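Local coordinates for transketolase (Campylobacter jejuni, PDB 3L84), which is a transketolase, a two-chain enzyme of the thiamine diphosphate-binding class whose subunits each join two domains of cofactor-binding fold to a smaller C-terminal domain, at residues Asp475-Glu478 / Asn479-Trp483; Asp337-Thr340 / Arg341-Asn344; Met559-Phe562 / Glu563-Glu566. All blocks are in the same frame, centred on the assembly; numbering follows the deposited sequence.

Contact 1: residues Asp475-Glu478 / Asn479-Trp483; sequences DGVE and NVKAW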
# COMPACT_ATOMS: atom_id res chain seq x y z
N ASP A 475 -27.74 -6.18 -1.66
CA ASP A 475 -28.36 -7.46 -1.25
C ASP A 475 -27.76 -8.56 -2.09
O ASP A 475 -26.91 -8.31 -2.94
CB ASP A 475 -29.92 -7.42 -1.31
CG ASP A 475 -30.51 -7.41 -2.70
OD1 ASP A 475 -29.79 -7.48 -3.71
OD2 ASP A 475 -31.78 -7.40 -2.77
N GLY A 476 -28.20 -9.79 -1.87
CA GLY A 476 -27.67 -10.91 -2.59
C GLY A 476 -27.96 -10.92 -4.06
O GLY A 476 -27.14 -11.40 -4.84
N VAL A 477 -29.12 -10.44 -4.43
CA VAL A 477 -29.50 -10.40 -5.83
C VAL A 477 -28.54 -9.44 -6.58
O VAL A 477 -28.00 -9.77 -7.65
CB VAL A 477 -30.95 -9.99 -6.01
CG1 VAL A 477 -31.31 -9.71 -7.45
CG2 VAL A 477 -31.87 -11.09 -5.41
N GLU A 478 -28.32 -8.25 -6.03
CA GLU A 478 -27.35 -7.35 -6.63
C GLU A 478 -25.96 -8.00 -6.69
O GLU A 478 -25.21 -7.78 -7.63
CB GLU A 478 -27.28 -6.00 -5.90
CG GLU A 478 -28.49 -5.09 -6.01
CD GLU A 478 -28.22 -3.66 -5.64
OE1 GLU A 478 -27.16 -3.34 -5.04
OE2 GLU A 478 -29.11 -2.82 -5.93
N ASN A 479 -25.60 -8.76 -5.67
CA ASN A 479 -24.30 -9.41 -5.62
C ASN A 479 -24.11 -10.40 -6.77
O ASN A 479 -23.04 -10.48 -7.38
CB ASN A 479 -24.12 -10.06 -4.24
CG ASN A 479 -22.72 -10.51 -3.89
OD1 ASN A 479 -21.71 -10.41 -4.68
ND2 ASN A 479 -22.60 -10.96 -2.69
N VAL A 480 -25.17 -11.16 -7.09
CA VAL A 480 -25.17 -12.10 -8.21
C VAL A 480 -25.06 -11.32 -9.53
O VAL A 480 -24.24 -11.69 -10.40
CB VAL A 480 -26.46 -12.97 -8.22
CG1 VAL A 480 -26.64 -13.61 -9.59
CG2 VAL A 480 -26.38 -13.95 -7.10
N LYS A 481 -25.89 -10.29 -9.72
CA LYS A 481 -25.86 -9.54 -10.97
C LYS A 481 -24.48 -8.90 -11.19
O LYS A 481 -24.00 -8.83 -12.33
CB LYS A 481 -26.98 -8.49 -10.99
CG LYS A 481 -28.36 -9.11 -11.08
CD LYS A 481 -29.44 -8.06 -10.84
CE LYS A 481 -30.86 -8.57 -10.97
NZ LYS A 481 -31.81 -7.48 -10.50
N ALA A 482 -23.85 -8.47 -10.09
CA ALA A 482 -22.51 -7.89 -10.16
C ALA A 482 -21.52 -8.93 -10.67
O ALA A 482 -20.68 -8.62 -11.52
CB ALA A 482 -22.06 -7.39 -8.79
N TRP A 483 -21.56 -10.16 -10.16
CA TRP A 483 -20.68 -11.22 -10.66
C TRP A 483 -20.92 -11.51 -12.14
O TRP A 483 -19.98 -11.76 -12.89
CB TRP A 483 -20.84 -12.48 -9.82
CG TRP A 483 -19.88 -12.51 -8.66
CD1 TRP A 483 -20.15 -12.26 -7.35
CD2 TRP A 483 -18.47 -12.76 -8.76
NE1 TRP A 483 -18.98 -12.39 -6.62
CE2 TRP A 483 -17.95 -12.67 -7.45
CE3 TRP A 483 -17.60 -13.02 -9.81
CZ2 TRP A 483 -16.60 -12.88 -7.17
CZ3 TRP A 483 -16.26 -13.22 -9.54
CH2 TRP A 483 -15.76 -13.14 -8.24
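Four backbone hydrogen bonds, each from an N-H back to the carbonyl four residues earlier, tie residues 475-478 to 479-483; they run from Asn-479 N to Asp-475 O (3.1 Å) through to Ala-482 N to Glu-478 O (2.9 Å). The straightest joins Lys-481 N to Val-477 O, with 171° at the hydrogen.

A capping bond closes the start of the helix. Asp-475 OD1 takes the N-H of Glu-478 at 2.9 Å and almost in line (178°); a short acid suits the N-cap because it occupies a first-turn amide, and its negative charge is probably favoured by the positive end of the helix dipole. OD2 is held by Leu-505 N.

The apolar contact is made by Val-477 and Lys-481, lying alongside and pointing the same way. With CG1 anti to the backbone N (chi1 170°), Val-477 sets that methyl 3.7 Å from Lys-481 CE.

The polar ends turn outward: Lys-481 NZ to a salt bridge with Asp-512, Glu-478 to Tyr-518, Ser-558 and Ala-474 N, the buried Asn-479 amide to Ser-343 and Asn-344.

These are the Asp-capped first turns of the helix in a beta-alpha-beta crossover, between parallel strands 469-471 and 493-496 of the pyrimidine-binding domain.

Contact 2: residues Asp337-Thr340 / Arg341-Asn344; sequences DLAT and RDSN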
# COMPACT_ATOMS: atom_id res chain seq x y z
N ASP A 337 -32.75 -11.58 3.68
CA ASP A 337 -31.88 -10.65 4.39
C ASP A 337 -30.55 -11.36 4.71
O ASP A 337 -30.53 -12.46 5.23
CB ASP A 337 -32.52 -10.19 5.69
CG ASP A 337 -33.78 -9.36 5.50
OD1 ASP A 337 -34.18 -8.96 4.37
OD2 ASP A 337 -34.47 -9.18 6.54
N LEU A 338 -29.43 -10.72 4.40
CA LEU A 338 -28.11 -11.33 4.60
C LEU A 338 -27.05 -10.24 4.59
O LEU A 338 -27.24 -9.15 4.07
CB LEU A 338 -27.79 -12.35 3.50
CG LEU A 338 -28.12 -11.95 2.06
CD1 LEU A 338 -27.04 -11.01 1.51
CD2 LEU A 338 -28.31 -13.21 1.18
N ALA A 339 -25.92 -10.54 5.22
CA ALA A 339 -24.74 -9.74 5.01
C ALA A 339 -24.19 -10.07 3.62
O ALA A 339 -24.13 -11.25 3.24
CB ALA A 339 -23.70 -10.11 6.06
N THR A 340 -23.71 -9.07 2.87
CA THR A 340 -23.24 -9.39 1.52
C THR A 340 -21.90 -10.14 1.56
O THR A 340 -21.58 -10.79 0.58
CB THR A 340 -23.23 -8.16 0.64
OG1 THR A 340 -22.50 -7.11 1.26
CG2 THR A 340 -24.67 -7.74 0.27
N ARG A 341 -21.16 -10.18 2.66
CA ARG A 341 -20.03 -11.12 2.72
C ARG A 341 -20.54 -12.57 2.58
O ARG A 341 -19.84 -13.42 2.02
CB ARG A 341 -19.19 -10.97 3.99
CG ARG A 341 -19.87 -11.27 5.30
CD ARG A 341 -18.88 -11.20 6.42
NE ARG A 341 -19.52 -11.27 7.74
CZ ARG A 341 -18.90 -11.58 8.88
NH1 ARG A 341 -17.66 -12.01 8.91
NH2 ARG A 341 -19.60 -11.51 10.02
N ASP A 342 -21.71 -12.87 3.14
CA ASP A 342 -22.29 -14.20 3.13
C ASP A 342 -22.89 -14.56 1.79
O ASP A 342 -22.66 -15.67 1.29
CB ASP A 342 -23.33 -14.33 4.25
CG ASP A 342 -22.73 -14.29 5.63
OD1 ASP A 342 -21.58 -14.72 5.81
OD2 ASP A 342 -23.42 -13.86 6.57
N SER A 343 -23.67 -13.67 1.16
CA SER A 343 -24.10 -13.94 -0.20
C SER A 343 -22.89 -14.14 -1.09
O SER A 343 -22.86 -15.05 -1.91
CB SER A 343 -25.01 -12.84 -0.75
OG SER A 343 -24.40 -11.56 -0.67
N ASN A 344 -21.87 -13.31 -0.92
CA ASN A 344 -20.70 -13.42 -1.79
C ASN A 344 -19.99 -14.74 -1.60
O ASN A 344 -19.56 -15.35 -2.60
CB ASN A 344 -19.78 -12.22 -1.61
CG ASN A 344 -18.68 -12.20 -2.63
OD1 ASN A 344 -17.51 -12.62 -2.35
ND2 ASN A 344 -19.01 -11.78 -3.80
O HOH W 1 -25.82 -13.09 6.58
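Ala-339 O stands at the start of helix 340-354 and accepts two backbone N-H groups, that of Asp-342 at 2.9 Å from above the carbonyl plane (53° out of it) and that of Ser-343 at 3.2 Å within the plane.

The next carbonyl is doubly used as well. Thr-340 O receives Asn-344 N at 2.9 Å and the hydroxyl of Ser-343, whose OG lies 3.2 Å away; both donors come to the same face of the carbonyl plane, the hydroxyl almost at right angles to the C=O bond (102° at the oxygen). Serine suits this place because its short side chain, with OG turned between the backbone N and carbonyl carbon (chi1 55°), folds back on its own helix. The same OG accepts from Asn-479 ND2, so one hydroxyl serves as donor and acceptor at once. Leu-338 CD1 lies 3.5 Å from both CB and OG of Ser-343, with CD2 by CB, and Phe-333 packs on both residues.

Ala-339 holds the N-cap position but has no polar side chain to cap the first-turn amides; a water takes its own N-H (N to water O 2.9 Å) and donates to Asp-342 OD2, which links the N-cap amide to the acid three residues on. Alanine is small enough to leave this bridge beside its CB, which approaches OD2 of Asp-342 to 3.8 Å. Asp-342 OD1 meets Lys-370 in a salt bridge, and the extended Arg-341 reaches the carbonyl of Ser-368 through NH1.

Two carbonyls that each accept two donors, a two-way hydroxyl and an acid shared between water and lysine imply a helix start fixed by polar bonds, with the acid probably kept ionised by its lysine partner.

Contact 3: residues Met559-Phe562 / Glu563-Glu566; sequences MPCF and ELFE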
# COMPACT_ATOMS: atom_id res chain seq x y z
N MSE A 559 -27.27 2.34 -6.40
CA MSE A 559 -26.09 2.48 -7.25
C MSE A 559 -25.02 1.47 -6.84
O MSE A 559 -24.01 1.83 -6.21
CB MSE A 559 -25.55 3.91 -7.17
CG MSE A 559 -24.43 4.21 -8.19
SE MSE A 559 -23.51 5.86 -7.94
CE MSE A 559 -22.71 5.39 -6.24
N PRO A 560 -25.18 0.22 -7.25
CA PRO A 560 -24.17 -0.77 -6.95
C PRO A 560 -22.85 -0.52 -7.64
O PRO A 560 -21.85 -1.06 -7.18
CB PRO A 560 -24.84 -2.08 -7.40
CG PRO A 560 -25.86 -1.66 -8.40
CD PRO A 560 -26.39 -0.37 -7.86
N CYS A 561 -22.81 0.22 -8.75
CA CYS A 561 -21.53 0.46 -9.42
C CYS A 561 -21.48 1.86 -10.05
O CYS A 561 -22.05 2.11 -11.11
CB CYS A 561 -21.24 -0.64 -10.43
SG CYS A 561 -19.60 -0.43 -11.19
N PHE A 562 -20.75 2.76 -9.42
CA PHE A 562 -20.55 4.15 -9.90
C PHE A 562 -19.97 4.17 -11.32
O PHE A 562 -20.46 4.93 -12.17
CB PHE A 562 -19.63 4.86 -8.89
CG PHE A 562 -19.37 6.33 -9.13
CD1 PHE A 562 -20.05 7.29 -8.41
CD2 PHE A 562 -18.41 6.74 -10.00
CE1 PHE A 562 -19.77 8.64 -8.59
CE2 PHE A 562 -18.16 8.12 -10.19
CZ PHE A 562 -18.86 9.03 -9.50
N GLU A 563 -18.96 3.35 -11.58
CA GLU A 563 -18.29 3.38 -12.88
C GLU A 563 -19.23 3.01 -14.02
O GLU A 563 -19.18 3.59 -15.10
CB GLU A 563 -17.08 2.46 -12.89
CG GLU A 563 -16.04 2.86 -11.88
CD GLU A 563 -16.10 2.15 -10.52
OE1 GLU A 563 -17.18 1.63 -10.12
OE2 GLU A 563 -15.02 2.01 -9.90
N LEU A 564 -20.11 2.03 -13.79
CA LEU A 564 -21.08 1.69 -14.82
C LEU A 564 -22.10 2.79 -14.99
O LEU A 564 -22.52 3.05 -16.12
CB LEU A 564 -21.80 0.36 -14.52
CG LEU A 564 -20.97 -0.88 -14.64
CD1 LEU A 564 -21.79 -2.10 -14.19
CD2 LEU A 564 -20.43 -1.05 -16.04
N PHE A 565 -22.49 3.45 -13.92
CA PHE A 565 -23.45 4.54 -14.03
C PHE A 565 -22.90 5.68 -14.89
O PHE A 565 -23.63 6.32 -15.67
CB PHE A 565 -23.91 5.03 -12.64
CG PHE A 565 -25.07 5.96 -12.66
CD1 PHE A 565 -26.13 5.81 -13.55
CD2 PHE A 565 -25.15 6.96 -11.70
CE1 PHE A 565 -27.19 6.67 -13.53
CE2 PHE A 565 -26.24 7.81 -11.67
CZ PHE A 565 -27.26 7.68 -12.58
N GLU A 566 -21.61 5.95 -14.75
CA GLU A 566 -20.92 6.98 -15.53
C GLU A 566 -21.01 6.72 -17.04
O GLU A 566 -20.86 7.65 -17.83
CB GLU A 566 -19.44 7.10 -15.14
CG GLU A 566 -19.18 7.61 -13.76
CD GLU A 566 -17.71 7.74 -13.47
OE1 GLU A 566 -17.03 6.72 -13.15
OE2 GLU A 566 -17.19 8.88 -13.56
O HOH W 2 -18.60 2.04 -7.60
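Glu-566 reaches back over one helical turn to the side chain of Phe-562. Its CB stands 3.8 Å from Phe-562 O, the carbonyl that accepts Glu-566 N. CG, placed anti to the carbonyl carbon (chi1 -67°), draws closer to the same oxygen and begins to meet the ring. CD then lies 3.3 Å from Phe-562 CE2, and at the tip OE1 comes 3.4 Å from Phe-562 CD2. The carboxylate is turned 57° from the ring plane. Glutamate suits the place: its CG and carboxylate lie against the CD2-CE2 side of the ring, while OE2 goes on to a salt bridge with Lys-594. Asn-590 of the second subunit packs against both residues.

The turn belongs to the short helix 562-566, which follows strand 554-558 of the mixed sheet in the C-terminal domain. Cys-561 is its N-cap: its carbonyl O accepts Phe-565 N at 3.1 Å, and SG accepts Leu-564 N in a weak bond of 3.6 Å. SG also lies 3.4 Å from Glu-563 OE1 and touches Leu-564 CG, mixed surroundings that suit a thiol next to the apolar Phe-471.

Met-559, modelled as selenomethionine, makes an oblique Met-aromatic contact, with SE 5.5 Å from the centroid of the Phe-565 ring; its CE methyl meets the edge of the Phe-562 ring in plane. Glu-563, bent at chi2, turns OE1 toward a water that donates to it and accepts the N-H of Phe-562, while OE2 bonds to Thr-470 OG1.

How the contacts relate
The three contacts are each the start of a helix and follow in chain order 2, 1, 3. Contacts 1 and 2 belong to the pyrimidine-binding domain, centres 10 Å apart, and are joined directly: Asn-479 ND2 lies 2.8 Å from Ser-343 OG and Asn-479 OD1 3.2 Å from Asn-344 ND2, so one amide probably bonds to two neighbours on helix 340-354. Contact 3 lies in the C-terminal domain, its centre 14 Å from that of contact 1; Glu-478 OE1 touches Pro-560 CB at 3.5 Å, joining a helix of the pyrimidine-binding domain to the loop after strand 554-558. Contacts 2 and 3 do not meet, their nearest atoms being about 10 Å apart, and contact 1 touches both.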